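Local coordinates for diaminobutyrate-pyruvate transaminase and L-2,4-diaminobutyrate decarboxylase (Vibrio parahaemolyticus, PDB 2QMA), which probably acts, through this C-terminal decarboxylase domain, as a pyridoxal-phosphate-dependent carbon-carbon lyase on L-2,4-diaminobutyrate, in a protein that probably also acts as a transaminase, at residues 144-147 against 148-152; 162-166 against 167-171; 376-379 against 380-383. All blocks are in the same frame, centred on the assembly; numbering follows the deposited sequence.

Contact 1: residues 144-147 against 148-152; sequences KVVN and WLCDK. With EDO (1,2-ethanediol), chain C.
Lys-144 and Trp-148 meet one turn apart near the end of helix 136-152, where the Trp-148 N donates to Lys-144 O at 2.9 Å. The same i to i+4 pattern, the signature of an alpha helix, carries Leu-149 N to Val-145 O, Cys-150 N to Val-146 O and Asp-151 N to Asn-147 O, with N-H...O angles of 155 to 163°.

Apolar contact follows the same spacing. Val-145 and Leu-149 lie side by side and point the same way, CG1 of Val-145 standing 4.2 Å from CD1 of Leu-149. Val-146 CG1 and Cys-150 SG are 4.3 Å apart. The Trp-148 indole carries the Lys-152 CG over the centre of one face, 3.8 Å above the plane.

Lys-144 NZ donates to both hydroxyls of an ethanediol, probably from the crystallisation liquor, at 2.7 Å to O2 and 2.9 Å to O1, and also to Asn-69 O of the second subunit; the bend at chi2 (55°) turns the lysine chain toward the diol. That O2 also lies at the indole edge, in the ring plane.

Asp-74 of the second subunit accepts from Trp-148 NE1 and forms a salt bridge with Lys-152, so this side of the helix belongs to the dimer interface. Val-145 packs against strand 160-164 and helix 377-386.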
# COMPACT_ATOMS: atom_id res chain seq x y z
N LYS A 144 -10.77 12.99 -9.54
CA LYS A 144 -10.93 14.42 -9.22
C LYS A 144 -9.62 14.97 -8.59
O LYS A 144 -9.13 16.03 -8.99
CB LYS A 144 -12.11 14.59 -8.23
CG LYS A 144 -12.27 15.95 -7.55
CD LYS A 144 -12.34 17.15 -8.51
CE LYS A 144 -12.88 18.38 -7.77
NZ LYS A 144 -12.78 19.67 -8.57
N VAL A 145 -9.12 14.25 -7.57
CA VAL A 145 -7.91 14.67 -6.84
C VAL A 145 -6.72 14.62 -7.81
O VAL A 145 -5.86 15.54 -7.81
CB VAL A 145 -7.64 13.76 -5.60
CG1 VAL A 145 -6.23 13.98 -5.04
CG2 VAL A 145 -8.70 13.91 -4.53
N VAL A 146 -6.66 13.56 -8.63
CA VAL A 146 -5.58 13.44 -9.63
C VAL A 146 -5.61 14.64 -10.61
O VAL A 146 -4.56 15.23 -10.92
CB VAL A 146 -5.64 12.08 -10.41
CG1 VAL A 146 -4.76 12.18 -11.66
CG2 VAL A 146 -5.08 10.95 -9.52
N ASN A 147 -6.81 14.95 -11.12
CA ASN A 147 -6.98 16.07 -12.05
C ASN A 147 -6.54 17.38 -11.42
O ASN A 147 -5.86 18.20 -12.05
CB ASN A 147 -8.45 16.19 -12.50
CG ASN A 147 -8.89 15.05 -13.41
OD1 ASN A 147 -10.08 14.89 -13.64
ND2 ASN A 147 -7.95 14.27 -13.95
N TRP A 148 -6.92 17.56 -10.15
CA TRP A 148 -6.55 18.75 -9.38
C TRP A 148 -5.01 18.84 -9.28
O TRP A 148 -4.41 19.89 -9.50
CB TRP A 148 -7.21 18.67 -7.98
CG TRP A 148 -6.94 19.83 -7.06
CD1 TRP A 148 -7.55 21.04 -7.09
CD2 TRP A 148 -6.00 19.86 -5.97
NE1 TRP A 148 -7.02 21.84 -6.11
CE2 TRP A 148 -6.06 21.16 -5.41
CE3 TRP A 148 -5.05 18.93 -5.47
CZ2 TRP A 148 -5.28 21.54 -4.31
CZ3 TRP A 148 -4.24 19.31 -4.40
CH2 TRP A 148 -4.37 20.61 -3.82
N LEU A 149 -4.38 17.71 -8.96
CA LEU A 149 -2.93 17.68 -8.79
C LEU A 149 -2.24 18.07 -10.09
O LEU A 149 -1.30 18.85 -10.10
CB LEU A 149 -2.49 16.24 -8.42
CG LEU A 149 -2.78 15.83 -6.98
CD1 LEU A 149 -2.48 14.32 -6.81
CD2 LEU A 149 -1.93 16.73 -6.04
N CYS A 150 -2.72 17.52 -11.19
CA CYS A 150 -2.15 17.81 -12.52
C CYS A 150 -2.19 19.32 -12.79
O CYS A 150 -1.23 19.88 -13.30
CB CYS A 150 -2.89 17.01 -13.59
SG CYS A 150 -2.42 15.23 -13.54
N ASP A 151 -3.29 19.98 -12.42
CA ASP A 151 -3.39 21.47 -12.44
C ASP A 151 -2.32 22.20 -11.61
O ASP A 151 -1.63 23.13 -12.09
CB ASP A 151 -4.82 21.89 -12.10
CG ASP A 151 -4.94 22.89 -10.89
OD1 ASP A 151 -5.51 22.42 -9.84
OD2 ASP A 151 -4.54 24.12 -11.01
N LYS A 152 -2.16 21.73 -10.38
CA LYS A 152 -1.29 22.36 -9.41
C LYS A 152 0.15 22.33 -9.90
O LYS A 152 0.89 23.30 -9.69
CB LYS A 152 -1.44 21.72 -8.03
CG LYS A 152 -2.74 22.07 -7.32
CD LYS A 152 -2.88 23.62 -7.19
CE LYS A 152 -4.16 24.03 -6.52
NZ LYS A 152 -4.32 25.52 -6.46
C1 EDO C . -10.98 19.54 -11.80
O1 EDO C . -12.19 18.88 -11.32
C2 EDO C . -9.85 19.58 -10.77
O2 EDO C . -10.28 20.19 -9.55

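Contact 2: residues 162-166 against 167-171; sequences IFTSG and GTQSN
Thr-164 and Ser-170 join the two sides of a strand-turn-helix junction, in which strand 160-164, at one edge of the seven-stranded sheet, runs into helix 167-187. Thr-164 OG1 donates to Ser-170 OG at 2.6 Å and accepts from Gly-166 N at 3.2 Å, the second bond making an ST turn. Both depend on a chi1 of 66°, which sets OG1 between the backbone N and the carbonyl carbon.

At Ser-165 the backbone N reaches Gln-169 OE1 at 2.8 Å. The N-H points well at the oxygen (165°), yet the donor stands 50° above the carbonyl plane. Gln-169, extended beyond CG, passes Thr-164 in the opposite direction, its OE1 3.2 Å from Thr-164 CB.

Gly-166 is the N-cap. Its backbone angles would press a side chain against the preceding carbonyl oxygen, which explains glycine here, and its own O starts the helix by accepting from Ser-170 N at 2.9 Å. The adjoining Gly-167 lies about 5 Å from the side chain of Lys-325, the lysine predicted to carry the cofactor, which is not attached here, placing the turn beside the probable cofactor pocket. A water bridges Ser-165 and Gln-169, 2.8 Å from Ser-165 OG and accepting from Gln-169 N at 2.9 Å.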
# COMPACT_ATOMS: atom_id res chain seq x y z
N ILE A 162 -2.11 8.37 -10.96
CA ILE A 162 -2.81 7.40 -10.13
C ILE A 162 -2.18 7.40 -8.77
O ILE A 162 -0.96 7.59 -8.63
CB ILE A 162 -2.63 5.94 -10.54
CG1 ILE A 162 -1.64 5.76 -11.66
CG2 ILE A 162 -3.99 5.09 -10.41
CD1 ILE A 162 -0.28 5.82 -11.04
N PHE A 163 -2.97 7.04 -7.78
CA PHE A 163 -2.47 6.98 -6.43
C PHE A 163 -1.71 5.69 -6.24
O PHE A 163 -2.09 4.67 -6.79
CB PHE A 163 -3.61 7.10 -5.42
CG PHE A 163 -3.88 8.51 -5.00
CD1 PHE A 163 -4.43 9.43 -5.91
CD2 PHE A 163 -3.56 8.94 -3.69
CE1 PHE A 163 -4.70 10.76 -5.50
CE2 PHE A 163 -3.85 10.25 -3.26
CZ PHE A 163 -4.40 11.17 -4.16
N THR A 164 -0.63 5.77 -5.48
CA THR A 164 0.26 4.64 -5.23
C THR A 164 0.44 4.50 -3.69
O THR A 164 -0.04 5.34 -2.91
CB THR A 164 1.66 4.88 -5.84
OG1 THR A 164 2.27 5.97 -5.14
CG2 THR A 164 1.57 5.17 -7.34
N SER A 165 1.16 3.47 -3.25
CA SER A 165 1.50 3.33 -1.83
C SER A 165 2.52 4.35 -1.28
O SER A 165 2.72 4.45 -0.06
CB SER A 165 2.01 1.94 -1.58
OG SER A 165 3.24 1.81 -2.25
N GLY A 166 3.18 5.11 -2.15
CA GLY A 166 4.04 6.18 -1.69
C GLY A 166 5.25 6.31 -2.60
O GLY A 166 5.25 5.74 -3.68
N GLY A 167 6.24 7.07 -2.12
CA GLY A 167 7.36 7.51 -2.94
C GLY A 167 8.14 6.37 -3.56
O GLY A 167 8.66 6.52 -4.67
N THR A 168 8.23 5.23 -2.87
CA THR A 168 9.01 4.09 -3.41
C THR A 168 8.31 3.50 -4.62
O THR A 168 8.92 3.33 -5.68
CB THR A 168 9.22 2.99 -2.34
OG1 THR A 168 10.10 3.51 -1.33
CG2 THR A 168 9.82 1.79 -2.93
N GLN A 169 7.02 3.22 -4.46
CA GLN A 169 6.27 2.64 -5.55
C GLN A 169 6.18 3.65 -6.70
O GLN A 169 6.18 3.27 -7.89
CB GLN A 169 4.89 2.18 -5.06
CG GLN A 169 3.94 1.74 -6.16
CD GLN A 169 2.72 1.06 -5.58
OE1 GLN A 169 1.69 1.69 -5.37
NE2 GLN A 169 2.85 -0.23 -5.24
N SER A 170 6.05 4.94 -6.36
CA SER A 170 5.95 5.94 -7.40
C SER A 170 7.26 6.03 -8.19
O SER A 170 7.22 6.02 -9.41
CB SER A 170 5.52 7.31 -6.87
OG SER A 170 4.19 7.26 -6.34
N ASN A 171 8.40 6.09 -7.48
CA ASN A 171 9.71 6.04 -8.16
C ASN A 171 9.89 4.86 -9.09
O ASN A 171 10.28 5.02 -10.23
CB ASN A 171 10.86 6.12 -7.16
CG ASN A 171 11.10 7.52 -6.67
OD1 ASN A 171 10.54 8.50 -7.19
ND2 ASN A 171 11.95 7.64 -5.65
O HOH W 1 5.78 2.89 -1.83

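Contact 3: residues 376-379 against 380-383; sequences DALK and VFMT
Leu-378 and selenomethionine Met-382, one turn apart on helix 377-386, bring their side chains together at an oblique crossing. Met-382 is the chain to follow. Its CB sits 3.5 Å from Leu-378 O, the oxygen that also accepts the Met-382 backbone N at 2.8 Å. CG, anti to the carbonyl carbon (chi1 -59°), stays close to that oxygen and comes within 3.8 Å of Leu-378 CD1. Next, the selenium settles against the leucine branch point, 3.8 Å from Leu-378 CG, with CD1 and CD2 both slightly farther away. The chain then bends to its terminal methyl, CE. Ile-84 of the second subunit packs on Met-382, and Ala-118 of helix 113-125 also touches it.

Leu-378 serves a second neighbour: its CD1 lies 4.1 Å from Phe-381 CD2, approaching the ring obliquely. The Phe-381 backbone N donates to Ala-377 O, and Thr-383 N donates to Lys-379 O, so consecutive helical bonds fix the spacing of these side chains. Val-87 of the second subunit meets both Leu-378 and Phe-381.

Polar contacts gather at the first turn, at Asp-376 and Lys-379. Lys-379 runs out extended from CG, and NZ forms a salt bridge with Asp-376 OD1 at 3.1 Å, a weak hydrogen bond by its geometry. NZ is further gripped by Glu-119 and by the carbonyl oxygens of Thr-330 and Ser-332, while Asp-376 is held by Arg-374 and by the hydroxyl of Ser-332. Gathered around a buried ammonium group, these carboxylates and carbonyls would be expected to favour its charged form, so the chemistry implies a charge-compensated cluster at the start of the helix, beside apolar packing on the second subunit through Leu-378, Phe-381 and Met-382.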
# COMPACT_ATOMS: atom_id res chain seq x y z
N ASP A 376 -7.04 5.79 -0.48
CA ASP A 376 -6.24 6.85 0.13
C ASP A 376 -6.54 8.31 -0.37
O ASP A 376 -6.27 9.31 0.32
CB ASP A 376 -4.74 6.55 -0.05
CG ASP A 376 -4.29 5.34 0.75
OD1 ASP A 376 -4.72 5.25 1.91
OD2 ASP A 376 -3.55 4.47 0.20
N ALA A 377 -7.08 8.41 -1.57
CA ALA A 377 -7.28 9.72 -2.21
C ALA A 377 -8.32 10.50 -1.40
O ALA A 377 -8.40 11.74 -1.51
CB ALA A 377 -7.73 9.55 -3.64
N LEU A 378 -9.08 9.80 -0.56
CA LEU A 378 -10.14 10.47 0.25
C LEU A 378 -9.48 11.45 1.20
O LEU A 378 -9.98 12.56 1.39
CB LEU A 378 -11.09 9.49 0.99
CG LEU A 378 -12.22 10.14 1.84
CD1 LEU A 378 -13.26 10.86 0.97
CD2 LEU A 378 -12.96 9.14 2.79
N LYS A 379 -8.32 11.07 1.73
CA LYS A 379 -7.55 11.91 2.63
C LYS A 379 -7.28 13.29 1.98
O LYS A 379 -7.58 14.30 2.60
CB LYS A 379 -6.21 11.26 2.98
CG LYS A 379 -6.33 9.90 3.65
CD LYS A 379 -4.96 9.19 3.58
CE LYS A 379 -5.10 7.76 3.89
NZ LYS A 379 -3.77 7.14 4.14
N VAL A 380 -6.74 13.30 0.75
CA VAL A 380 -6.40 14.57 0.10
C VAL A 380 -7.71 15.31 -0.24
O VAL A 380 -7.79 16.54 -0.12
CB VAL A 380 -5.54 14.38 -1.17
CG1 VAL A 380 -5.15 15.74 -1.75
CG2 VAL A 380 -4.29 13.53 -0.89
N PHE A 381 -8.73 14.57 -0.70
CA PHE A 381 -10.00 15.17 -1.10
C PHE A 381 -10.59 15.93 0.09
O PHE A 381 -11.00 17.09 -0.05
CB PHE A 381 -10.94 14.07 -1.64
CG PHE A 381 -12.31 14.55 -2.08
CD1 PHE A 381 -12.48 15.19 -3.29
CD2 PHE A 381 -13.44 14.25 -1.32
CE1 PHE A 381 -13.75 15.56 -3.73
CE2 PHE A 381 -14.70 14.63 -1.75
CZ PHE A 381 -14.85 15.28 -2.96
N MSE A 382 -10.57 15.30 1.27
CA MSE A 382 -11.09 15.96 2.50
C MSE A 382 -10.17 17.08 3.00
O MSE A 382 -10.65 18.17 3.34
CB MSE A 382 -11.36 14.94 3.61
CG MSE A 382 -12.40 13.91 3.15
SE MSE A 382 -13.11 12.75 4.51
CE MSE A 382 -13.50 14.09 5.87
N THR A 383 -8.87 16.82 3.00
CA THR A 383 -7.87 17.80 3.43
C THR A 383 -7.96 19.13 2.65
O THR A 383 -7.91 20.23 3.27
CB THR A 383 -6.45 17.20 3.36
OG1 THR A 383 -6.22 16.33 4.49
CG2 THR A 383 -5.41 18.31 3.32

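Contacts 1, 2 and 3 follow one another along the chain, all within the pyridoxal-dependent decarboxylase domain, and their centres lie 12 to 16 Å apart. Contact 1 belongs to helix 136-152, contact 2 to the passage from strand 160-164 into helix 167-187, and contact 3 to helix 377-386. They converge on Phe-163: its CZ is 3.5 Å from Val-145 CG1, and its CE2 is 3.6 Å from Ala-377 CA. Val-145 CG2 completes the join at 3.7 Å from Phe-381 CB. Contacts 1 and 3 both reach the second subunit, whereas contact 2 lies nearer the predicted cofactor lysine, so shared apolar packing connects the dimer interface with the probable active-site region.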